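Local atomic coordinates of alpha-glucosidase (Pseudoalteromonas sp. K8, PDB entry 5HQA), a protein that hydrolyses alpha-glucosidic linkages as a glycoside hydrolase of family 97, holding a calcium ion in its active site and being activated by chloride. Residues P146-N151 and D208-S213; N417-N422 and E437-T442; L425-K430 and Y448-T453. One frame throughout, in Å; residues are numbered along the deposited sequence.

In the fold
Contact 1 comes first along the chain and lies in the N-terminal beta-sandwich part, where the loop after strand 141-144 meets the end of strand 204-209. Contacts 2 and 3 follow in the catalytic barrel and cross in sequence: both start from helix 413-428 and reach chain that follows strand 432-435, in the loop 437-442 and at the start of strand 451-454. Their centres are about 12 Å apart, and they touch where W451 packs on Y419 and I439. Contact 1 is centred about 15 Å from contact 2 and 27 Å from contact 3. N151 and E437 bring contacts 1 and 2 to one glycan pocket, built from both domains.

Contact 1: residues P146-N151 and D208-S213; sequences PARGWN and DLTPWS
R148 drives its guanidinium into the place where strand 204-209 runs out into a loop, meeting D208, T210 and P211. At D208 the arginine grips end-on: NH1 of R148 lies 2.9 Å from OD1 of D208, and NH2 of R148 bonds to the same OD1 at 3.1 Å. Both nitrogens approach from one face of the carboxylate, about 55° out of its plane, while OD1 stays nearly in the guanidinium plane; the two planes stand 66° apart. OD2 of D208 turns to N198. The backbone O of D208 receives a weak bond from NH2 of R148. At T210 the hydroxyl meets the guanidinium edge, OG1 of T210 lying 2.9 Å from NH2 of R148, with a weaker bond from NE of R148. OG1 is placed for this by sitting anti to the carbonyl carbon of T210 (chi1 -61°), and it also bonds to D411 of the catalytic part. P211 then lays CD over one face of the guanidinium, 4.4 Å from CZ of R148. A bend at chi2 of R148 helps bring the group to 208-211. Two acceptors at the edge and a proline on one face fix the rotation of the guanidinium. The carboxylate of D208 probably balances the charge of R148, and the salt bridge ties the loop that holds pocket residue N151 to the end of strand 204-209.

Contact 2: residues N417-N422 and E437-T442; sequences NEYLHN and EPIKDT. With CA (calcium ion), chain C; AC1 (4,6-dideoxy-4-{[(1S,4R,5S,6S)-4,5,6-trihydroxy-3-(hydroxymethyl)cyclohex-2-en-1-yl]amino}-alpha-D-glucopyranose), chain B.
The OH of Y419 donates to the backbone O of E437 at 2.7 Å, the polar bond that joins helix 413-428 to the loop 437-442. The C=O...O angle is 137°, and the hydroxyl is tilted 16° from the carbonyl plane. Y419 reaches the loop with its CG anti to the carbonyl carbon (chi1 -70°), and the loop backbone crosses its ring: N of I439 lies over one face, 3.3 Å from CE2 of Y419. Beside it, CG2 of I439 packs 3.6 Å from CD2 of Y419, while the end of the I439 side chain leads away. The phenol thus holds the main chain of E437 while the glutamate side chain turns off the other way. A bend at chi2 leads OE2 of E437 to the calcium ion, 2.4 Å off, with OE1 bonded to Y389. E154, E455 and E461 complete the protein ligands, and the acarbose fragment adds N4A, O3 and O2B, its O2B at 2.3 Å from the calcium. The arrangement is that of a barrel active site, with the metal-binding glutamate in the loop that follows strand 432-435.

Contact 3: residues L425-K430 and Y448-T453; sequences LAAKHK and YPNWIT
Helix 413-428 ends in a Schellman motif, and its last turn rests against a type I beta turn, Y448 to W451, that leads into strand 451-454 of the parallel barrel. L425 faces away from this turn, toward M370 and F374 of helix 363-379, but its carbonyl is in use: ND1 of H429 bonds to O of L425 at 2.9 Å, with an N-H...O angle of 156°. H429 thus bonds back to the carbonyl one turn earlier; the oxygen lies close to the imidazole plane, while ND1 stands 36° out of the carbonyl plane. A426 directs its methyl at the turn, where CB of A426 lies 4.1 Å from ND2 of N450. A427 comes closer. CB of A427 packs 3.5 Å from ND2 of N450, and the flat amide, with CG and OD1 also near that methyl, ends against the last turn of the helix. N of A427 stands just as near to ND2 of N450, but both are donors and make no bond. Beyond K428, K430 takes a positive phi as the C-prime residue; its N bonds to O of A427, and the next residue, I431, reaches O of A426. K430 also makes a cation-pi contact with W260. The asparagine amide is drawn into this helix end by main-chain acceptors, since ND2 of N450 bonds to O of I431 and O of V423, one on each side of the helix terminus in sequence. The amide reaches them with CG of N450 set between its own backbone N and carbonyl carbon, chi1 69°.

Contact 1: residues P146-N151 and D208-S213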
loop_
_atom_site.group_PDB
_atom_site.type_symbol
_atom_site.label_atom_id
_atom_site.label_comp_id
_atom_site.label_asym_id
_atom_site.label_seq_id
_atom_site.Cartn_x
_atom_site.Cartn_y
_atom_site.Cartn_z
ATOM N N PRO A 146 14.537 5.975 -1.994
ATOM C CA PRO A 146 15.147 6.808 -0.956
ATOM C C PRO A 146 14.092 7.396 -0.040
ATOM O O PRO A 146 12.961 7.677 -0.450
ATOM C CB PRO A 146 15.848 7.908 -1.759
ATOM C CG PRO A 146 14.949 8.053 -2.987
ATOM C CD PRO A 146 14.558 6.629 -3.320
ATOM N N ALA A 147 14.480 7.597 1.210
ATOM C CA ALA A 147 13.622 8.251 2.185
ATOM C C ALA A 147 14.045 9.703 2.369
ATOM O O ALA A 147 15.180 10.083 2.069
ATOM C CB ALA A 147 13.668 7.525 3.532
ATOM N N ARG A 148 13.108 10.505 2.887
ATOM C CA ARG A 148 13.301 11.920 3.200
ATOM C C ARG A 148 13.547 12.762 1.954
ATOM O O ARG A 148 14.112 13.857 2.047
ATOM C CB ARG A 148 14.444 12.123 4.208
ATOM C CG ARG A 148 14.262 11.333 5.518
ATOM C CD ARG A 148 13.380 12.064 6.556
ATOM N NE ARG A 148 12.879 11.100 7.532
ATOM C CZ ARG A 148 13.613 10.586 8.521
ATOM N NH1 ARG A 148 14.875 10.974 8.686
ATOM N NH2 ARG A 148 13.086 9.683 9.345
ATOM N N GLY A 149 13.134 12.270 0.780
ATOM C CA GLY A 149 13.317 13.013 -0.448
ATOM C C GLY A 149 12.155 13.931 -0.722
ATOM O O GLY A 149 11.108 13.853 -0.083
ATOM N N TRP A 150 12.343 14.812 -1.704
ATOM C CA TRP A 150 11.313 15.807 -1.970
ATOM C C TRP A 150 10.026 15.179 -2.496
ATOM O O TRP A 150 8.955 15.786 -2.349
ATOM C CB TRP A 150 11.823 16.859 -2.961
ATOM C CG TRP A 150 11.927 16.356 -4.361
ATOM C CD1 TRP A 150 12.977 15.681 -4.917
ATOM C CD2 TRP A 150 10.939 16.479 -5.388
ATOM N NE1 TRP A 150 12.702 15.376 -6.229
ATOM C CE2 TRP A 150 11.455 15.853 -6.542
ATOM C CE3 TRP A 150 9.671 17.051 -5.443
ATOM C CZ2 TRP A 150 10.751 15.791 -7.733
ATOM C CZ3 TRP A 150 8.965 16.985 -6.637
ATOM C CH2 TRP A 150 9.508 16.358 -7.764
ATOM N N ASN A 151 10.093 13.970 -3.070
ATOM C CA ASN A 151 8.898 13.356 -3.641
ATOM C C ASN A 151 8.333 12.213 -2.803
ATOM O O ASN A 151 7.580 11.392 -3.335
ATOM C CB ASN A 151 9.148 12.873 -5.074
ATOM C CG ASN A 151 7.975 13.194 -5.993
ATOM O OD1 ASN A 151 7.325 14.226 -5.830
ATOM N ND2 ASN A 151 7.682 12.308 -6.937
ATOM N N ASP A 208 15.371 5.215 12.012
ATOM C CA ASP A 208 15.522 6.662 11.879
ATOM C C ASP A 208 14.100 7.222 11.872
ATOM O O ASP A 208 13.416 7.170 10.849
ATOM C CB ASP A 208 16.296 6.988 10.600
ATOM C CG ASP A 208 16.636 8.463 10.466
ATOM O OD1 ASP A 208 15.807 9.315 10.857
ATOM O OD2 ASP A 208 17.734 8.772 9.942
ATOM N N LEU A 209 13.634 7.709 13.021
ATOM C CA LEU A 209 12.236 8.100 13.166
ATOM C C LEU A 209 12.006 9.472 12.548
ATOM O O LEU A 209 12.765 10.407 12.801
ATOM C CB LEU A 209 11.836 8.116 14.641
ATOM C CG LEU A 209 11.941 6.765 15.352
ATOM C CD1 LEU A 209 11.401 6.885 16.763
ATOM C CD2 LEU A 209 11.178 5.675 14.584
ATOM N N THR A 210 10.954 9.600 11.755
ATOM C CA THR A 210 10.688 10.874 11.094
ATOM C C THR A 210 10.223 11.904 12.116
ATOM O O THR A 210 9.229 11.669 12.809
ATOM C CB THR A 210 9.645 10.677 10.004
ATOM O OG1 THR A 210 10.154 9.744 9.045
ATOM C CG2 THR A 210 9.365 11.998 9.317
ATOM N N PRO A 211 10.896 13.040 12.246
ATOM C CA PRO A 211 10.687 13.911 13.404
ATOM C C PRO A 211 9.618 14.977 13.188
ATOM O O PRO A 211 9.191 15.263 12.066
ATOM C CB PRO A 211 12.056 14.577 13.563
ATOM C CG PRO A 211 12.519 14.726 12.148
ATOM C CD PRO A 211 12.075 13.446 11.461
ATOM N N TRP A 212 9.211 15.576 14.305
ATOM C CA TRP A 212 8.501 16.846 14.310
ATOM C C TRP A 212 9.411 17.963 13.808
ATOM O O TRP A 212 10.638 17.849 13.833
ATOM C CB TRP A 212 8.057 17.211 15.729
ATOM C CG TRP A 212 6.978 16.355 16.321
ATOM C CD1 TRP A 212 7.111 15.107 16.865
ATOM C CD2 TRP A 212 5.603 16.714 16.460
ATOM N NE1 TRP A 212 5.888 14.660 17.319
ATOM C CE2 TRP A 212 4.948 15.631 17.084
ATOM C CE3 TRP A 212 4.858 17.849 16.112
ATOM C CZ2 TRP A 212 3.584 15.650 17.369
ATOM C CZ3 TRP A 212 3.494 17.867 16.400
ATOM C CH2 TRP A 212 2.877 16.772 17.022
ATOM N N SER A 213 8.794 19.081 13.401
ATOM C CA SER A 213 9.582 20.246 13.001
ATOM C C SER A 213 10.482 20.727 14.132
ATOM O O SER A 213 11.579 21.236 13.880
ATOM C CB SER A 213 8.664 21.379 12.549
ATOM O OG SER A 213 7.740 21.695 13.578
#

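Contact 2: residues N417-N422 and E437-T442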
loop_
_atom_site.group_PDB
_atom_site.type_symbol
_atom_site.label_atom_id
_atom_site.label_comp_id
_atom_site.label_asym_id
_atom_site.label_seq_id
_atom_site.Cartn_x
_atom_site.Cartn_y
_atom_site.Cartn_z
ATOM N N ASN A 417 -1.068 10.796 13.218
ATOM C CA ASN A 417 -2.300 11.034 13.960
ATOM C C ASN A 417 -3.332 11.786 13.126
ATOM O O ASN A 417 -4.541 11.547 13.267
ATOM C CB ASN A 417 -1.990 11.803 15.246
ATOM C CG ASN A 417 -1.280 10.941 16.276
ATOM O OD1 ASN A 417 -1.369 9.711 16.222
ATOM N ND2 ASN A 417 -0.566 11.575 17.211
ATOM N N GLU A 418 -2.876 12.690 12.257
ATOM C CA GLU A 418 -3.781 13.454 11.409
ATOM C C GLU A 418 -4.523 12.547 10.428
ATOM O O GLU A 418 -5.734 12.701 10.223
ATOM C CB GLU A 418 -2.984 14.535 10.675
ATOM C CG GLU A 418 -3.815 15.659 10.106
ATOM C CD GLU A 418 -4.475 16.529 11.171
ATOM O OE1 GLU A 418 -3.910 16.706 12.276
ATOM O OE2 GLU A 418 -5.581 17.033 10.888
ATOM N N TYR A 419 -3.818 11.591 9.815
ATOM C CA TYR A 419 -4.483 10.669 8.897
ATOM C C TYR A 419 -5.545 9.856 9.620
ATOM O O TYR A 419 -6.662 9.679 9.118
ATOM C CB TYR A 419 -3.476 9.715 8.254
ATOM C CG TYR A 419 -2.520 10.314 7.251
ATOM C CD1 TYR A 419 -2.979 10.838 6.041
ATOM C CD2 TYR A 419 -1.146 10.309 7.493
ATOM C CE1 TYR A 419 -2.081 11.367 5.109
ATOM C CE2 TYR A 419 -0.246 10.832 6.577
ATOM C CZ TYR A 419 -0.721 11.362 5.391
ATOM O OH TYR A 419 0.172 11.866 4.475
ATOM N N LEU A 420 -5.198 9.312 10.791
ATOM C CA LEU A 420 -6.144 8.450 11.488
ATOM C C LEU A 420 -7.356 9.236 11.969
ATOM O O LEU A 420 -8.471 8.708 11.968
ATOM C CB LEU A 420 -5.453 7.733 12.653
ATOM C CG LEU A 420 -6.334 6.668 13.316
ATOM C CD1 LEU A 420 -6.778 5.631 12.295
ATOM C CD2 LEU A 420 -5.629 6.005 14.490
ATOM N N HIS A 421 -7.173 10.501 12.353
ATOM C CA HIS A 421 -8.328 11.315 12.711
ATOM C C HIS A 421 -9.301 11.413 11.546
ATOM O O HIS A 421 -10.516 11.275 11.727
ATOM C CB HIS A 421 -7.896 12.714 13.140
ATOM C CG HIS A 421 -9.033 13.687 13.189
ATOM N ND1 HIS A 421 -9.997 13.653 14.175
ATOM C CD2 HIS A 421 -9.387 14.689 12.349
ATOM C CE1 HIS A 421 -10.883 14.608 13.953
ATOM N NE2 HIS A 421 -10.536 15.253 12.853
ATOM N N ASN A 422 -8.773 11.650 10.344
ATOM C CA ASN A 422 -9.598 11.742 9.141
ATOM C C ASN A 422 -10.368 10.444 8.904
ATOM O O ASN A 422 -11.580 10.459 8.638
ATOM C CB ASN A 422 -8.688 12.088 7.954
ATOM C CG ASN A 422 -9.435 12.207 6.640
ATOM O OD1 ASN A 422 -9.272 11.373 5.751
ATOM N ND2 ASN A 422 -10.233 13.260 6.499
ATOM N N GLU A 437 -0.856 10.612 -1.367
ATOM C CA GLU A 437 0.236 11.133 -0.551
ATOM C C GLU A 437 0.007 10.759 0.917
ATOM O O GLU A 437 -0.141 11.633 1.777
ATOM C CB GLU A 437 0.409 12.639 -0.714
ATOM C CG GLU A 437 0.690 13.036 -2.166
ATOM C CD GLU A 437 -0.561 12.966 -3.031
ATOM O OE1 GLU A 437 -1.594 13.511 -2.592
ATOM O OE2 GLU A 437 -0.531 12.333 -4.120
ATOM N N PRO A 438 -0.026 9.457 1.230
ATOM C CA PRO A 438 -0.432 8.996 2.558
ATOM C C PRO A 438 0.757 8.731 3.451
ATOM O O PRO A 438 1.909 8.915 3.043
ATOM C CB PRO A 438 -1.129 7.676 2.234
ATOM C CG PRO A 438 -0.204 7.107 1.174
ATOM C CD PRO A 438 0.263 8.314 0.348
ATOM N N ILE A 439 0.478 8.260 4.664
ATOM C CA ILE A 439 1.442 7.445 5.393
ATOM C C ILE A 439 1.430 6.053 4.772
ATOM O O ILE A 439 0.393 5.574 4.295
ATOM C CB ILE A 439 1.097 7.402 6.898
ATOM C CG1 ILE A 439 2.093 6.532 7.674
ATOM C CG2 ILE A 439 -0.328 6.859 7.121
ATOM C CD1 ILE A 439 3.504 7.114 7.738
ATOM N N LYS A 440 2.589 5.401 4.752
ATOM C CA LYS A 440 2.657 4.037 4.239
ATOM C C LYS A 440 1.682 3.133 4.989
ATOM O O LYS A 440 1.351 3.370 6.157
ATOM C CB LYS A 440 4.079 3.498 4.368
ATOM C CG LYS A 440 4.515 3.341 5.832
ATOM C CD LYS A 440 6.029 3.171 5.957
ATOM C CE LYS A 440 6.423 3.028 7.422
ATOM N NZ LYS A 440 7.900 2.877 7.619
ATOM N N ASP A 441 1.200 2.110 4.285
ATOM C CA ASP A 441 0.280 1.133 4.858
ATOM C C ASP A 441 1.022 0.292 5.893
ATOM O O ASP A 441 2.115 -0.216 5.621
ATOM C CB ASP A 441 -0.279 0.255 3.728
ATOM C CG ASP A 441 -1.437 -0.648 4.168
ATOM O OD1 ASP A 441 -1.523 -1.002 5.367
ATOM O OD2 ASP A 441 -2.261 -1.016 3.285
ATOM N N THR A 442 0.461 0.180 7.102
ATOM C CA THR A 442 1.046 -0.692 8.119
ATOM C C THR A 442 0.012 -1.677 8.657
ATOM O O THR A 442 0.170 -2.195 9.771
ATOM C CB THR A 442 1.682 0.117 9.260
ATOM O OG1 THR A 442 0.693 0.925 9.909
ATOM C CG2 THR A 442 2.782 1.034 8.704
HETATM CA CA CA C . 0.090 11.290 -6.220
HETATM C C1 AC1 B . 2.658 16.212 -7.892
HETATM O O2 AC1 B . 3.936 14.680 -6.567
HETATM C C2 AC1 B . 2.596 15.136 -6.818
HETATM C C4A AC1 B . -4.713 13.583 -8.139
HETATM C C3 AC1 B . 1.692 14.001 -7.219
HETATM O O3 AC1 B . 1.713 12.968 -6.217
HETATM C C4 AC1 B . 0.299 14.518 -7.459
HETATM N N4A AC1 B . -0.728 13.434 -7.576
HETATM C C5 AC1 B . 0.492 15.276 -8.763
HETATM O O5 AC1 B . 1.301 16.490 -8.470
HETATM C C6 AC1 B . -0.774 15.698 -9.441
HETATM C C1B AC1 B . -1.962 13.638 -6.736
HETATM C C2B AC1 B . -2.979 12.324 -6.892
HETATM O O2B AC1 B . -2.199 11.149 -6.675
HETATM C C3B AC1 B . -3.653 12.341 -8.125
HETATM O O3B AC1 B . -4.404 11.128 -8.380
HETATM O O4 AC1 B . -5.308 13.702 -9.416
HETATM C C5B AC1 B . -4.112 14.844 -7.770
HETATM C C7B AC1 B . -2.675 14.841 -7.008
HETATM C C6B AC1 B . -5.061 16.034 -7.549
HETATM O O6B AC1 B . -5.723 15.830 -6.340
#

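Contact 3: residues L425-K430 and Y448-T453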
loop_
_atom_site.group_PDB
_atom_site.type_symbol
_atom_site.label_atom_id
_atom_site.label_comp_id
_atom_site.label_asym_id
_atom_site.label_seq_id
_atom_site.Cartn_x
_atom_site.Cartn_y
_atom_site.Cartn_z
ATOM N N LEU A 425 -13.054 9.950 11.722
ATOM C CA LEU A 425 -14.185 10.848 11.510
ATOM C C LEU A 425 -15.010 10.411 10.304
ATOM O O LEU A 425 -16.247 10.420 10.352
ATOM C CB LEU A 425 -13.695 12.286 11.341
ATOM C CG LEU A 425 -14.799 13.334 11.197
ATOM C CD1 LEU A 425 -15.710 13.309 12.410
ATOM C CD2 LEU A 425 -14.196 14.716 11.021
ATOM N N ALA A 426 -14.342 10.004 9.217
ATOM C CA ALA A 426 -15.065 9.489 8.056
ATOM C C ALA A 426 -15.934 8.294 8.429
ATOM O O ALA A 426 -17.074 8.172 7.960
ATOM C CB ALA A 426 -14.080 9.110 6.950
ATOM N N ALA A 427 -15.417 7.406 9.283
ATOM C CA ALA A 427 -16.175 6.222 9.673
ATOM C C ALA A 427 -17.463 6.589 10.396
ATOM O O ALA A 427 -18.468 5.882 10.261
ATOM C CB ALA A 427 -15.320 5.309 10.547
ATOM N N LYS A 428 -17.466 7.683 11.162
ATOM C CA LYS A 428 -18.709 8.109 11.801
ATOM C C LYS A 428 -19.770 8.513 10.785
ATOM O O LYS A 428 -20.956 8.535 11.129
ATOM C CB LYS A 428 -18.454 9.272 12.755
ATOM C CG LYS A 428 -17.591 8.916 13.949
ATOM C CD LYS A 428 -17.396 10.121 14.857
ATOM C CE LYS A 428 -16.715 9.726 16.159
ATOM N NZ LYS A 428 -15.423 9.019 15.929
ATOM N N HIS A 429 -19.372 8.840 9.554
ATOM C CA HIS A 429 -20.292 9.180 8.473
ATOM C C HIS A 429 -20.512 8.024 7.506
ATOM O O HIS A 429 -21.118 8.220 6.446
ATOM C CB HIS A 429 -19.771 10.403 7.714
ATOM C CG HIS A 429 -19.636 11.620 8.571
ATOM N ND1 HIS A 429 -18.548 11.836 9.388
ATOM C CD2 HIS A 429 -20.465 12.674 8.761
ATOM C CE1 HIS A 429 -18.706 12.976 10.036
ATOM N NE2 HIS A 429 -19.858 13.508 9.668
ATOM N N LYS A 430 -20.035 6.826 7.857
ATOM C CA LYS A 430 -20.039 5.659 6.971
ATOM C C LYS A 430 -19.365 5.973 5.636
ATOM O O LYS A 430 -19.839 5.589 4.562
ATOM C CB LYS A 430 -21.454 5.110 6.781
ATOM C CG LYS A 430 -22.005 4.501 8.079
ATOM C CD LYS A 430 -23.382 3.872 7.894
ATOM C CE LYS A 430 -23.952 3.368 9.225
ATOM N NZ LYS A 430 -22.866 2.926 10.143
ATOM N N TYR A 448 -9.406 -0.603 11.227
ATOM C CA TYR A 448 -10.315 0.414 10.695
ATOM C C TYR A 448 -10.615 0.050 9.252
ATOM O O TYR A 448 -9.986 0.574 8.324
ATOM C CB TYR A 448 -9.702 1.811 10.793
ATOM C CG TYR A 448 -9.319 2.144 12.208
ATOM C CD1 TYR A 448 -10.279 2.550 13.127
ATOM C CD2 TYR A 448 -8.010 2.006 12.640
ATOM C CE1 TYR A 448 -9.940 2.836 14.439
ATOM C CE2 TYR A 448 -7.661 2.293 13.947
ATOM C CZ TYR A 448 -8.630 2.702 14.839
ATOM O OH TYR A 448 -8.277 2.981 16.137
ATOM N N PRO A 449 -11.567 -0.858 9.028
ATOM C CA PRO A 449 -11.788 -1.380 7.675
ATOM C C PRO A 449 -12.348 -0.371 6.685
ATOM O O PRO A 449 -12.548 -0.742 5.524
ATOM C CB PRO A 449 -12.782 -2.524 7.906
ATOM C CG PRO A 449 -12.544 -2.941 9.352
ATOM C CD PRO A 449 -12.250 -1.659 10.059
ATOM N N ASN A 450 -12.605 0.878 7.066
ATOM C CA ASN A 450 -12.967 1.870 6.061
ATOM C C ASN A 450 -11.748 2.547 5.450
ATOM O O ASN A 450 -11.903 3.358 4.532
ATOM C CB ASN A 450 -13.906 2.927 6.649
ATOM C CG ASN A 450 -13.220 3.813 7.647
ATOM O OD1 ASN A 450 -12.459 3.337 8.487
ATOM N ND2 ASN A 450 -13.454 5.117 7.548
ATOM N N TRP A 451 -10.541 2.238 5.932
ATOM C CA TRP A 451 -9.315 2.747 5.313
ATOM C C TRP A 451 -8.943 1.772 4.201
ATOM O O TRP A 451 -8.106 0.881 4.361
ATOM C CB TRP A 451 -8.199 2.891 6.343
ATOM C CG TRP A 451 -7.189 3.947 5.968
ATOM C CD1 TRP A 451 -7.088 4.598 4.769
ATOM C CD2 TRP A 451 -6.170 4.496 6.808
ATOM N NE1 TRP A 451 -6.064 5.516 4.811
ATOM C CE2 TRP A 451 -5.485 5.473 6.052
ATOM C CE3 TRP A 451 -5.772 4.261 8.128
ATOM C CZ2 TRP A 451 -4.422 6.212 6.573
ATOM C CZ3 TRP A 451 -4.720 5.003 8.648
ATOM C CH2 TRP A 451 -4.058 5.966 7.871
ATOM N N ILE A 452 -9.586 1.950 3.045
ATOM C CA ILE A 452 -9.648 0.847 2.088
ATOM C C ILE A 452 -8.402 0.761 1.212
ATOM O O ILE A 452 -7.995 -0.342 0.828
ATOM C CB ILE A 452 -10.929 0.937 1.237
ATOM C CG1 ILE A 452 -11.048 2.301 0.558
ATOM C CG2 ILE A 452 -12.138 0.673 2.111
ATOM C CD1 ILE A 452 -12.241 2.408 -0.361
ATOM N N THR A 453 -7.761 1.880 0.891
ATOM C CA THR A 453 -6.607 1.825 0.007
ATOM C C THR A 453 -5.850 3.147 0.112
ATOM O O THR A 453 -6.275 4.082 0.799
ATOM C CB THR A 453 -7.043 1.509 -1.434
ATOM O OG1 THR A 453 -5.905 1.110 -2.210
ATOM C CG2 THR A 453 -7.724 2.722 -2.096
#